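Long-range contacts in succinylglutamate desuccinylase/aspartoacylase (Ruegeria sp. TM1040, PDB 3NA6), which probably removes an acyl group from an N-acylated amino acid by hydrolysis: residues 5-10 / 23-28; 56-61 / 143-148; 9-14 / 39-44. All blocks are in the same frame, centred on the assembly; numbering follows the deposited sequence.

Contacts 1 and 3 lie close together, with centres about 12 Å apart, and share Pro-9 and Thr-10. Contact 1 joins strand 8-9 to strand 17-26 at one edge of the mixed ten-stranded sheet. Contact 3 carries the following loop over to strand 36-46, the next neighbour of strand 17-26 in that sheet. Contact 2 comes later in the chain, with its centre about 22 Å from that of contact 1 and about 21 Å from that of contact 3. It joins the loops that follow strands 51-55 and 140-143 of the same sheet. One sheet thus carries the N-terminal edge and a possible metal-binding centre, empty here.

Contact 1: 5-10 / 23-28; sequences NPISPT and LKLPYS
Ser-8 and Lys-24 form an antiparallel hydrogen-bonded pair, with Ser-8 N to Lys-24 O and Lys-24 N to Ser-8 O both 3.1 Å long. Lys-24 CB also rests against Ser-8 O. Lys-24 O also takes a CA-H...O contact from Ile-7 CA at 3.3 Å. Next along the ladder, Pro-9 and Leu-23 are a non-hydrogen-bonded pair. On their face of the sheet, Leu-23 CD2 packs 4.0 Å from Pro-9 CB. Ile-7 straddles two leucines with its two branches. Its CG2 meets Leu-23 CB at 3.8 Å, and its CG1 meets Leu-25 CB at 3.7 Å. The split follows from the first torsion: CG2 is anti to the backbone N of Ile-7, while CG1 is anti to the carbonyl carbon (chi1 -76°). The pairing makes a beta hairpin of strands 8-9 and 17-26, and strand 8-9 is the outermost strand of the mixed sheet within this chain. Helix 122-134 packs on the apolar side, where Tyr-129 touches Ile-7 and Pro-9. Before the strand, Asn-5 OD1 accepts from Ile-7 N in an Asx turn. Pro-6 then turns toward the other strand, and its O lies 3.4 Å from Pro-26 CD. Ser-8 and Lys-24 point to the other face. There one water bonds to Ser-8 OG and accepts from Lys-24 NZ, while donating to Pro-6 O and Lys-24 O. The lysine chain bends at chi3 and chi4, which brings NZ back to this water, 2.8 Å away. Lys-24 also makes a cation-pi contact with Phe-261 of the second subunit.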
ATOM      1  N   ASN A   5      23.923 -22.769  -9.165  1.00 30.94           N
ATOM      2  CA  ASN A   5      22.937 -21.701  -9.307  1.00 27.69           C
ATOM      3  C   ASN A   5      21.727 -22.243 -10.107  1.00 27.09           C
ATOM      4  O   ASN A   5      21.922 -23.005 -11.044  1.00 25.21           O
ATOM      5  CB  ASN A   5      23.587 -20.549 -10.048  1.00 28.57           C
ATOM      6  CG  ASN A   5      22.765 -19.303  -9.979  1.00 24.84           C
ATOM      7  OD1 ASN A   5      21.800 -19.138 -10.729  1.00 24.99           O
ATOM      8  ND2 ASN A   5      23.096 -18.440  -9.040  1.00 23.14           N
ATOM      9  N   PRO A   6      20.488 -21.883  -9.728  1.00 27.32           N
ATOM     10  CA  PRO A   6      19.324 -22.378 -10.493  1.00 26.91           C
ATOM     11  C   PRO A   6      19.030 -21.686 -11.839  1.00 25.32           C
ATOM     12  O   PRO A   6      18.095 -22.082 -12.529  1.00 24.56           O
ATOM     13  CB  PRO A   6      18.156 -22.143  -9.546  1.00 28.19           C
ATOM     14  CG  PRO A   6      18.587 -20.934  -8.730  1.00 30.47           C
ATOM     15  CD  PRO A   6      20.084 -21.097  -8.552  1.00 28.01           C
ATOM     16  N   ILE A   7      19.815 -20.685 -12.227  1.00 25.88           N
ATOM     17  CA  ILE A   7      19.566 -20.019 -13.511  1.00 28.39           C
ATOM     18  C   ILE A   7      19.927 -20.923 -14.687  1.00 27.88           C
ATOM     19  O   ILE A   7      20.965 -21.561 -14.660  1.00 31.63           O
ATOM     20  CB  ILE A   7      20.292 -18.654 -13.611  1.00 28.54           C
ATOM     21  CG1 ILE A   7      19.537 -17.622 -12.768  1.00 30.19           C
ATOM     22  CG2 ILE A   7      20.505 -18.227 -15.090  1.00 26.59           C
ATOM     23  CD1 ILE A   7      20.306 -16.351 -12.486  1.00 29.71           C
ATOM     24  N   SER A   8      19.061 -20.995 -15.695  1.00 26.13           N
ATOM     25  CA  SER A   8      19.409 -21.635 -16.959  1.00 31.68           C
ATOM     26  C   SER A   8      19.061 -20.745 -18.140  1.00 29.96           C
ATOM     27  O   SER A   8      17.933 -20.282 -18.258  1.00 29.20           O
ATOM     28  CB  SER A   8      18.775 -23.023 -17.145  1.00 33.26           C
ATOM     29  OG  SER A   8      17.505 -23.074 -16.570  1.00 43.01           O
ATOM     30  N   PRO A   9      20.048 -20.493 -19.004  1.00 27.59           N
ATOM     31  CA  PRO A   9      19.800 -19.706 -20.191  1.00 26.44           C
ATOM     32  C   PRO A   9      18.903 -20.429 -21.147  1.00 24.98           C
ATOM     33  O   PRO A   9      18.889 -21.663 -21.179  1.00 24.65           O
ATOM     34  CB  PRO A   9      21.190 -19.512 -20.808  1.00 29.26           C
ATOM     35  CG  PRO A   9      22.166 -19.955 -19.811  1.00 33.91           C
ATOM     36  CD  PRO A   9      21.467 -20.868 -18.868  1.00 32.76           C
ATOM     37  N   THR A  10      18.104 -19.669 -21.876  1.00 25.38           N
ATOM     38  CA  THR A  10      17.275 -20.204 -22.941  1.00 24.22           C
ATOM     39  C   THR A  10      18.047 -20.266 -24.269  1.00 26.06           C
ATOM     40  O   THR A  10      17.514 -20.692 -25.276  1.00 29.30           O
ATOM     41  CB  THR A  10      15.998 -19.356 -23.155  1.00 23.39           C
ATOM     42  OG1 THR A  10      16.329 -18.043 -23.648  1.00 23.02           O
ATOM     43  CG2 THR A  10      15.220 -19.244 -21.871  1.00 26.77           C
ATOM     44  N   LEU A  23      18.012 -15.350 -19.300  1.00 22.05           N
ATOM     45  CA  LEU A  23      18.418 -16.112 -18.147  1.00 20.90           C
ATOM     46  C   LEU A  23      17.150 -16.379 -17.316  1.00 22.55           C
ATOM     47  O   LEU A  23      16.543 -15.458 -16.748  1.00 21.65           O
ATOM     48  CB  LEU A  23      19.433 -15.304 -17.328  1.00 22.50           C
ATOM     49  CG  LEU A  23      20.689 -14.867 -18.101  1.00 21.85           C
ATOM     50  CD1 LEU A  23      21.641 -14.124 -17.193  1.00 18.79           C
ATOM     51  CD2 LEU A  23      21.385 -16.042 -18.742  1.00 20.55           C
ATOM     52  N   LYS A  24      16.722 -17.621 -17.290  1.00 19.59           N
ATOM     53  CA  LYS A  24      15.559 -18.014 -16.512  1.00 22.01           C
ATOM     54  C   LYS A  24      15.924 -18.302 -15.066  1.00 22.75           C
ATOM     55  O   LYS A  24      16.628 -19.272 -14.748  1.00 24.56           O
ATOM     56  CB  LYS A  24      14.912 -19.236 -17.148  1.00 24.48           C
ATOM     57  CG  LYS A  24      13.543 -19.641 -16.593  1.00 27.56           C
ATOM     58  CD  LYS A  24      12.887 -20.696 -17.558  1.00 31.74           C
ATOM     59  CE  LYS A  24      12.467 -21.978 -16.856  1.00 40.29           C
ATOM     60  NZ  LYS A  24      13.404 -22.630 -15.874  1.00 36.62           N
ATOM     61  N   LEU A  25      15.459 -17.432 -14.189  1.00 21.00           N
ATOM     62  CA  LEU A  25      15.693 -17.583 -12.756  1.00 22.80           C
ATOM     63  C   LEU A  25      14.373 -17.993 -12.150  1.00 24.02           C
ATOM     64  O   LEU A  25      13.443 -17.189 -12.119  1.00 22.43           O
ATOM     65  CB  LEU A  25      16.173 -16.242 -12.204  1.00 23.72           C
ATOM     66  CG  LEU A  25      16.271 -15.975 -10.714  1.00 22.93           C
ATOM     67  CD1 LEU A  25      17.017 -17.097 -10.069  1.00 35.51           C
ATOM     68  CD2 LEU A  25      16.966 -14.613 -10.570  1.00 22.08           C
ATOM     69  N   PRO A  26      14.262 -19.237 -11.686  1.00 24.72           N
ATOM     70  CA  PRO A  26      13.028 -19.623 -11.029  1.00 26.33           C
ATOM     71  C   PRO A  26      12.664 -18.715  -9.869  1.00 26.86           C
ATOM     72  O   PRO A  26      13.501 -18.376  -9.071  1.00 27.38           O
ATOM     73  CB  PRO A  26      13.312 -21.044 -10.542  1.00 30.52           C
ATOM     74  CG  PRO A  26      14.417 -21.544 -11.419  1.00 28.27           C
ATOM     75  CD  PRO A  26      15.258 -20.321 -11.665  1.00 26.81           C
ATOM     76  N   TYR A  27      11.399 -18.337  -9.782  1.00 28.84           N
ATOM     77  CA  TYR A  27      10.919 -17.405  -8.743  1.00 28.22           C
ATOM     78  C   TYR A  27       9.462 -17.748  -8.426  1.00 28.56           C
ATOM     79  O   TYR A  27       8.537 -17.343  -9.141  1.00 25.58           O
ATOM     80  CB  TYR A  27      11.106 -15.946  -9.207  1.00 27.21           C
ATOM     81  CG  TYR A  27      10.471 -14.890  -8.332  1.00 29.28           C
ATOM     82  CD1 TYR A  27      10.517 -14.983  -6.948  1.00 27.55           C
ATOM     83  CD2 TYR A  27       9.850 -13.775  -8.901  1.00 30.12           C
ATOM     84  CE1 TYR A  27       9.915 -14.032  -6.150  1.00 32.13           C
ATOM     85  CE2 TYR A  27       9.245 -12.808  -8.111  1.00 30.58           C
ATOM     86  CZ  TYR A  27       9.275 -12.950  -6.730  1.00 25.55           C
ATOM     87  OH  TYR A  27       8.675 -12.007  -5.928  1.00 30.50           O
ATOM     88  N   SER A  28       9.287 -18.568  -7.388  1.00 25.93           N
ATOM     89  CA  SER A  28       7.977 -18.970  -6.936  1.00 25.96           C
ATOM     90  C   SER A  28       7.422 -17.932  -5.952  1.00 25.68           C
ATOM     91  O   SER A  28       8.089 -17.582  -5.005  1.00 25.71           O
ATOM     92  CB  SER A  28       8.091 -20.321  -6.263  1.00 26.14           C
ATOM     93  OG  SER A  28       6.840 -20.693  -5.750  1.00 25.23           O
TER
HETATM   94  O   HOH W   1      15.813 -22.118 -14.641  1.00 35.12           O

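Contact 2: 56-61 / 143-148; sequences GANHGD and DFHSGG
Asp-143 grips Asn-58 and His-145 deep inside the chain, where the loops after strands 51-55 and 140-143 meet. His-59, Glu-62 and His-145 form a possible empty metal site, consistent with the zinc-binding residues of this family. Asp-143 OD2 accepts twice. Asn-58 ND2 donates on its syn side at 3.0 Å, and His-145 NE2 reaches it from above the carboxylate plane at 2.8 Å. The other oxygen, OD1, bonds to Thr-55 and to a water. Replacing Asp-143 by an alanine would probably leave His-145 NE2 without its acceptor and the imidazole freer to turn. Phe-144 O is the meeting point of three waters. They bind the backbone N atoms of Ala-57, Asn-58 and His-59, so water joins the two loops here. His-145 comes next, with CG anti to the carbonyl carbon (chi1 -69°), which swings the ring across to Asn-58 and His-59. Its edge is directed at the face of His-59 in an offset edge-to-face pair, with planes at 75°. His-145 CE1 also lies 3.6 Å from Asn-58 CG. The amide of Asn-58 is turned 49° from the His-145 ring. His-59 ND1 is bonded to Glu-62. Gly-148 has backbone angles that call for glycine. Its CA lies 3.5 Å from the backbone O of Asp-61, and the C-H points almost straight at that oxygen.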
ATOM      1  N   GLY A  56      23.984  -3.167 -18.190  1.00 20.36           N
ATOM      2  CA  GLY A  56      23.313  -1.929 -17.863  1.00 20.69           C
ATOM      3  C   GLY A  56      22.268  -2.194 -16.789  1.00 20.62           C
ATOM      4  O   GLY A  56      21.904  -3.307 -16.543  1.00 19.99           O
ATOM      5  N   ALA A  57      21.800  -1.139 -16.150  1.00 22.66           N
ATOM      6  CA  ALA A  57      20.761  -1.217 -15.146  1.00 20.27           C
ATOM      7  C   ALA A  57      21.101  -2.173 -14.001  1.00 19.70           C
ATOM      8  O   ALA A  57      20.253  -2.852 -13.449  1.00 19.02           O
ATOM      9  CB  ALA A  57      19.405  -1.537 -15.791  1.00 21.62           C
ATOM     10  N   ASN A  58      22.364  -2.160 -13.612  1.00 20.17           N
ATOM     11  CA  ASN A  58      22.788  -2.662 -12.323  1.00 22.05           C
ATOM     12  C   ASN A  58      21.834  -2.072 -11.276  1.00 21.26           C
ATOM     13  O   ASN A  58      21.358  -2.778 -10.375  1.00 20.56           O
ATOM     14  CB  ASN A  58      24.255  -2.224 -12.097  1.00 21.30           C
ATOM     15  CG  ASN A  58      24.845  -2.735 -10.804  1.00 28.62           C
ATOM     16  OD1 ASN A  58      24.179  -2.731  -9.765  1.00 36.88           O
ATOM     17  ND2 ASN A  58      26.151  -3.141 -10.844  1.00 24.85           N
ATOM     18  N   HIS A  59      21.598  -0.766 -11.399  1.00 20.59           N
ATOM     19  CA  HIS A  59      20.482  -0.068 -10.737  1.00 22.21           C
ATOM     20  C   HIS A  59      19.412   0.210 -11.776  1.00 21.88           C
ATOM     21  O   HIS A  59      19.717   0.684 -12.868  1.00 22.20           O
ATOM     22  CB  HIS A  59      20.969   1.260 -10.151  1.00 20.40           C
ATOM     23  CG  HIS A  59      21.992   1.086  -9.077  1.00 25.91           C
ATOM     24  ND1 HIS A  59      23.110   1.888  -8.965  1.00 25.52           N
ATOM     25  CD2 HIS A  59      22.077   0.168  -8.081  1.00 24.27           C
ATOM     26  CE1 HIS A  59      23.835   1.473  -7.934  1.00 24.44           C
ATOM     27  NE2 HIS A  59      23.217   0.446  -7.367  1.00 24.67           N
ATOM     28  N   GLY A  60      18.158  -0.026 -11.422  1.00 24.13           N
ATOM     29  CA  GLY A  60      17.063  -0.054 -12.394  1.00 23.52           C
ATOM     30  C   GLY A  60      16.599   1.293 -12.930  1.00 23.65           C
ATOM     31  O   GLY A  60      15.885   1.321 -13.913  1.00 25.58           O
ATOM     32  N   ASP A  61      17.005   2.393 -12.280  1.00 22.55           N
ATOM     33  CA  ASP A  61      16.616   3.765 -12.677  1.00 19.71           C
ATOM     34  C   ASP A  61      17.757   4.553 -13.352  1.00 21.55           C
ATOM     35  O   ASP A  61      17.825   5.803 -13.281  1.00 18.85           O
ATOM     36  CB  ASP A  61      16.000   4.517 -11.476  1.00 21.53           C
ATOM     37  CG  ASP A  61      16.968   4.689 -10.277  1.00 19.94           C
ATOM     38  OD1 ASP A  61      18.025   4.024 -10.218  1.00 23.36           O
ATOM     39  OD2 ASP A  61      16.671   5.530  -9.386  1.00 19.66           O
ATOM     40  N   ASP A 143      30.382  -2.065 -17.028  1.00 21.82           N
ATOM     41  CA  ASP A 143      29.212  -1.898 -16.178  1.00 21.05           C
ATOM     42  C   ASP A 143      28.816  -0.418 -16.078  1.00 22.07           C
ATOM     43  O   ASP A 143      29.500   0.371 -15.432  1.00 23.29           O
ATOM     44  CB  ASP A 143      29.472  -2.472 -14.767  1.00 19.77           C
ATOM     45  CG  ASP A 143      28.204  -2.533 -13.896  1.00 23.43           C
ATOM     46  OD1 ASP A 143      27.125  -2.998 -14.338  1.00 20.95           O
ATOM     47  OD2 ASP A 143      28.292  -2.099 -12.738  1.00 27.19           O
ATOM     48  N   PHE A 144      27.691  -0.072 -16.697  1.00 21.96           N
ATOM     49  CA  PHE A 144      27.227   1.308 -16.824  1.00 21.56           C
ATOM     50  C   PHE A 144      26.459   1.716 -15.589  1.00 21.11           C
ATOM     51  O   PHE A 144      25.604   0.963 -15.112  1.00 22.56           O
ATOM     52  CB  PHE A 144      26.263   1.458 -18.020  1.00 22.81           C
ATOM     53  CG  PHE A 144      26.931   1.434 -19.358  1.00 20.43           C
ATOM     54  CD1 PHE A 144      27.382   2.590 -19.935  1.00 24.20           C
ATOM     55  CD2 PHE A 144      27.097   0.240 -20.057  1.00 25.77           C
ATOM     56  CE1 PHE A 144      27.959   2.585 -21.189  1.00 23.79           C
ATOM     57  CE2 PHE A 144      27.689   0.221 -21.289  1.00 25.61           C
ATOM     58  CZ  PHE A 144      28.120   1.402 -21.867  1.00 21.72           C
ATOM     59  N   HIS A 145      26.779   2.893 -15.076  1.00 21.36           N
ATOM     60  CA  HIS A 145      25.972   3.559 -14.078  1.00 20.07           C
ATOM     61  C   HIS A 145      25.672   4.998 -14.455  1.00 22.04           C
ATOM     62  O   HIS A 145      26.356   5.601 -15.271  1.00 23.74           O
ATOM     63  CB  HIS A 145      26.646   3.564 -12.714  1.00 20.45           C
ATOM     64  CG  HIS A 145      26.720   2.218 -12.074  1.00 26.12           C
ATOM     65  ND1 HIS A 145      25.910   1.844 -11.028  1.00 28.28           N
ATOM     66  CD2 HIS A 145      27.512   1.150 -12.340  1.00 34.49           C
ATOM     67  CE1 HIS A 145      26.188   0.600 -10.681  1.00 32.04           C
ATOM     68  NE2 HIS A 145      27.156   0.157 -11.462  1.00 28.15           N
ATOM     69  N   SER A 146      24.617   5.508 -13.831  1.00 21.24           N
ATOM     70  CA  SER A 146      24.224   6.921 -13.853  1.00 23.52           C
ATOM     71  C   SER A 146      23.698   7.243 -12.442  1.00 24.04           C
ATOM     72  O   SER A 146      23.651   6.356 -11.582  1.00 21.97           O
ATOM     73  CB  SER A 146      23.173   7.156 -14.939  1.00 23.08           C
ATOM     74  OG  SER A 146      23.731   6.698 -16.172  1.00 28.77           O
ATOM     75  N   GLY A 147      23.363   8.502 -12.179  1.00 22.06           N
ATOM     76  CA  GLY A 147      22.964   8.899 -10.842  1.00 21.92           C
ATOM     77  C   GLY A 147      21.712   8.255 -10.284  1.00 21.38           C
ATOM     78  O   GLY A 147      21.602   8.053  -9.080  1.00 21.23           O
ATOM     79  N   GLY A 148      20.771   7.922 -11.151  1.00 19.36           N
ATOM     80  CA  GLY A 148      19.471   7.446 -10.713  1.00 21.71           C
ATOM     81  C   GLY A 148      18.546   8.627 -10.448  1.00 19.83           C
ATOM     82  O   GLY A 148      18.933   9.778 -10.656  1.00 19.08           O
TER
HETATM   83  O   HOH W   2      22.577   1.627 -16.079  1.00 20.95           O
HETATM   84  O   HOH W   3      24.838  -1.615 -15.085  1.00 28.10           O
HETATM   85  O   HOH W   4      23.276   1.037 -13.455  1.00 21.29           O
HETATM   86  O   HOH W   5      19.403   7.970 -13.807  1.00 21.88           O

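Contact 3: 9-14 / 39-44; sequences PTIPLD and IPITVI
Ile-11 reaches strand 36-46 through the end of its side chain and touches Ile-41 and Val-43. Its CB points toward the strand but stays back from it. The CG2 branch takes no part. CG1 stands between the backbone N and the carbonyl carbon (chi1 50°), and from there it carries CD1 forward. CD1 does the touching: it lies 4.0 Å from Val-43 CG2 and 4.2 Å from Ile-41 CG2. Leu-13 comes to the same valine from another part of the loop, crossing it at about a right angle. Its CD2 is 3.8 Å from Val-43 CG2 and also touches Ile-41 CD1. Val-43 CG2 therefore meets the tips of both Ile-11 and Leu-13. The other methyl, Val-43 CG1, lies 3.5 Å from Leu-13 O, which accepts a hydrogen bond from Arg-84 of strand 83-88. This is loop-on-sheet packing. The chain between strands 8-9 and 17-26 lays two apolar side chains over Ile-41 and Val-43, which alternate with Thr-42 along the strand. Thr-42 points away from the loop, and its OG1 bonds to Thr-293 of the third subunit. Leu-13 also touches Tyr-129 and Leu-134 of helix 122-134. No hydrogen bond crosses between 9-14 and 39-44, so the direct contact between them is apolar, and probably rests on the fit of methyl groups and the hydrophobic effect.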
ATOM      1  N   PRO A   9      20.048 -20.493 -19.004  1.00 27.59           N
ATOM      2  CA  PRO A   9      19.800 -19.706 -20.191  1.00 26.44           C
ATOM      3  C   PRO A   9      18.903 -20.429 -21.147  1.00 24.98           C
ATOM      4  O   PRO A   9      18.889 -21.663 -21.179  1.00 24.65           O
ATOM      5  CB  PRO A   9      21.190 -19.512 -20.808  1.00 29.26           C
ATOM      6  CG  PRO A   9      22.166 -19.955 -19.811  1.00 33.91           C
ATOM      7  CD  PRO A   9      21.467 -20.868 -18.868  1.00 32.76           C
ATOM      8  N   THR A  10      18.104 -19.669 -21.876  1.00 25.38           N
ATOM      9  CA  THR A  10      17.275 -20.204 -22.941  1.00 24.22           C
ATOM     10  C   THR A  10      18.047 -20.266 -24.269  1.00 26.06           C
ATOM     11  O   THR A  10      17.514 -20.692 -25.276  1.00 29.30           O
ATOM     12  CB  THR A  10      15.998 -19.356 -23.155  1.00 23.39           C
ATOM     13  OG1 THR A  10      16.329 -18.043 -23.648  1.00 23.02           O
ATOM     14  CG2 THR A  10      15.220 -19.244 -21.871  1.00 26.77           C
ATOM     15  N   ILE A  11      19.285 -19.804 -24.284  1.00 25.20           N
ATOM     16  CA  ILE A  11      20.122 -19.848 -25.472  1.00 24.28           C
ATOM     17  C   ILE A  11      21.481 -20.373 -25.071  1.00 26.04           C
ATOM     18  O   ILE A  11      21.847 -20.320 -23.883  1.00 26.25           O
ATOM     19  CB  ILE A  11      20.346 -18.471 -26.093  1.00 25.48           C
ATOM     20  CG1 ILE A  11      20.796 -17.474 -25.034  1.00 22.85           C
ATOM     21  CG2 ILE A  11      19.117 -18.001 -26.832  1.00 23.04           C
ATOM     22  CD1 ILE A  11      21.469 -16.203 -25.613  1.00 23.43           C
ATOM     23  N   PRO A  12      22.228 -20.900 -26.039  1.00 27.20           N
ATOM     24  CA  PRO A  12      23.617 -21.238 -25.708  1.00 29.45           C
ATOM     25  C   PRO A  12      24.402 -19.942 -25.531  1.00 28.94           C
ATOM     26  O   PRO A  12      24.034 -18.910 -26.149  1.00 26.75           O
ATOM     27  CB  PRO A  12      24.099 -21.969 -26.952  1.00 27.87           C
ATOM     28  CG  PRO A  12      23.248 -21.360 -28.092  1.00 33.62           C
ATOM     29  CD  PRO A  12      21.891 -21.194 -27.451  1.00 26.96           C
ATOM     30  N   LEU A  13      25.463 -19.994 -24.726  1.00 26.15           N
ATOM     31  CA  LEU A  13      26.271 -18.797 -24.422  1.00 25.45           C
ATOM     32  C   LEU A  13      27.620 -18.821 -25.122  1.00 26.04           C
ATOM     33  O   LEU A  13      28.355 -17.835 -25.066  1.00 27.61           O
ATOM     34  CB  LEU A  13      26.501 -18.664 -22.911  1.00 22.74           C
ATOM     35  CG  LEU A  13      25.237 -18.624 -22.051  1.00 27.87           C
ATOM     36  CD1 LEU A  13      25.573 -18.487 -20.587  1.00 26.42           C
ATOM     37  CD2 LEU A  13      24.296 -17.531 -22.501  1.00 22.53           C
ATOM     38  N   ASP A  14      27.964 -19.945 -25.743  1.00 25.09           N
ATOM     39  CA  ASP A  14      29.287 -20.140 -26.347  1.00 27.83           C
ATOM     40  C   ASP A  14      29.285 -20.605 -27.814  1.00 28.48           C
ATOM     41  O   ASP A  14      30.266 -21.155 -28.273  1.00 30.65           O
ATOM     42  CB  ASP A  14      30.057 -21.161 -25.512  1.00 29.57           C
ATOM     43  CG  ASP A  14      29.358 -22.526 -25.471  1.00 31.95           C
ATOM     44  OD1 ASP A  14      28.234 -22.676 -26.032  1.00 28.68           O
ATOM     45  OD2 ASP A  14      29.925 -23.431 -24.863  1.00 33.86           O
ATOM     46  N   ILE A  39      15.501 -12.835 -17.472  1.00 19.64           N
ATOM     47  CA  ILE A  39      16.432 -11.709 -17.672  1.00 21.99           C
ATOM     48  C   ILE A  39      16.916 -11.659 -19.140  1.00 19.63           C
ATOM     49  O   ILE A  39      17.544 -12.595 -19.581  1.00 22.61           O
ATOM     50  CB  ILE A  39      17.658 -11.844 -16.760  1.00 21.02           C
ATOM     51  CG1 ILE A  39      17.222 -11.961 -15.308  1.00 26.22           C
ATOM     52  CG2 ILE A  39      18.602 -10.638 -16.935  1.00 13.07           C
ATOM     53  CD1 ILE A  39      18.392 -12.086 -14.343  1.00 24.37           C
ATOM     54  N   PRO A  40      16.665 -10.561 -19.888  1.00 20.87           N
ATOM     55  CA  PRO A  40      17.073 -10.589 -21.299  1.00 19.44           C
ATOM     56  C   PRO A  40      18.568 -10.665 -21.447  1.00 20.51           C
ATOM     57  O   PRO A  40      19.300 -10.065 -20.665  1.00 19.33           O
ATOM     58  CB  PRO A  40      16.548  -9.265 -21.842  1.00 20.13           C
ATOM     59  CG  PRO A  40      15.329  -9.033 -21.000  1.00 19.52           C
ATOM     60  CD  PRO A  40      15.850  -9.370 -19.623  1.00 20.45           C
ATOM     61  N   ILE A  41      19.007 -11.419 -22.447  1.00 21.43           N
ATOM     62  CA  ILE A  41      20.417 -11.572 -22.729  1.00 22.22           C
ATOM     63  C   ILE A  41      20.605 -11.794 -24.224  1.00 23.47           C
ATOM     64  O   ILE A  41      19.789 -12.445 -24.865  1.00 22.42           O
ATOM     65  CB  ILE A  41      21.041 -12.728 -21.891  1.00 22.46           C
ATOM     66  CG1 ILE A  41      22.574 -12.811 -22.100  1.00 25.21           C
ATOM     67  CG2 ILE A  41      20.342 -14.068 -22.170  1.00 21.61           C
ATOM     68  CD1 ILE A  41      23.256 -13.659 -21.025  1.00 19.14           C
ATOM     69  N   THR A  42      21.664 -11.206 -24.775  1.00 24.64           N
ATOM     70  CA  THR A  42      22.080 -11.473 -26.141  1.00 24.01           C
ATOM     71  C   THR A  42      23.544 -11.901 -26.109  1.00 23.78           C
ATOM     72  O   THR A  42      24.366 -11.299 -25.398  1.00 26.00           O
ATOM     73  CB  THR A  42      21.921 -10.232 -27.042  1.00 23.77           C
ATOM     74  OG1 THR A  42      20.539 -10.012 -27.331  1.00 18.96           O
ATOM     75  CG2 THR A  42      22.657 -10.437 -28.352  1.00 24.45           C
ATOM     76  N   VAL A  43      23.868 -12.953 -26.843  1.00 22.65           N
ATOM     77  CA  VAL A  43      25.271 -13.359 -27.042  1.00 21.51           C
ATOM     78  C   VAL A  43      25.567 -13.251 -28.509  1.00 23.32           C
ATOM     79  O   VAL A  43      24.780 -13.745 -29.351  1.00 22.37           O
ATOM     80  CB  VAL A  43      25.562 -14.780 -26.567  1.00 24.08           C
ATOM     81  CG1 VAL A  43      27.043 -15.147 -26.851  1.00 22.48           C
ATOM     82  CG2 VAL A  43      25.207 -14.904 -25.082  1.00 19.66           C
ATOM     83  N   ILE A  44      26.667 -12.557 -28.819  1.00 23.42           N
ATOM     84  CA  ILE A  44      27.215 -12.493 -30.180  1.00 24.61           C
ATOM     85  C   ILE A  44      28.680 -12.960 -30.153  1.00 23.39           C
ATOM     86  O   ILE A  44      29.509 -12.365 -29.459  1.00 26.05           O
ATOM     87  CB  ILE A  44      27.139 -11.059 -30.787  1.00 23.72           C
ATOM     88  CG1 ILE A  44      25.713 -10.500 -30.672  1.00 27.36           C
ATOM     89  CG2 ILE A  44      27.638 -11.071 -32.255  1.00 21.71           C
ATOM     90  CD1 ILE A  44      25.570  -9.010 -31.064  1.00 24.60           C
TER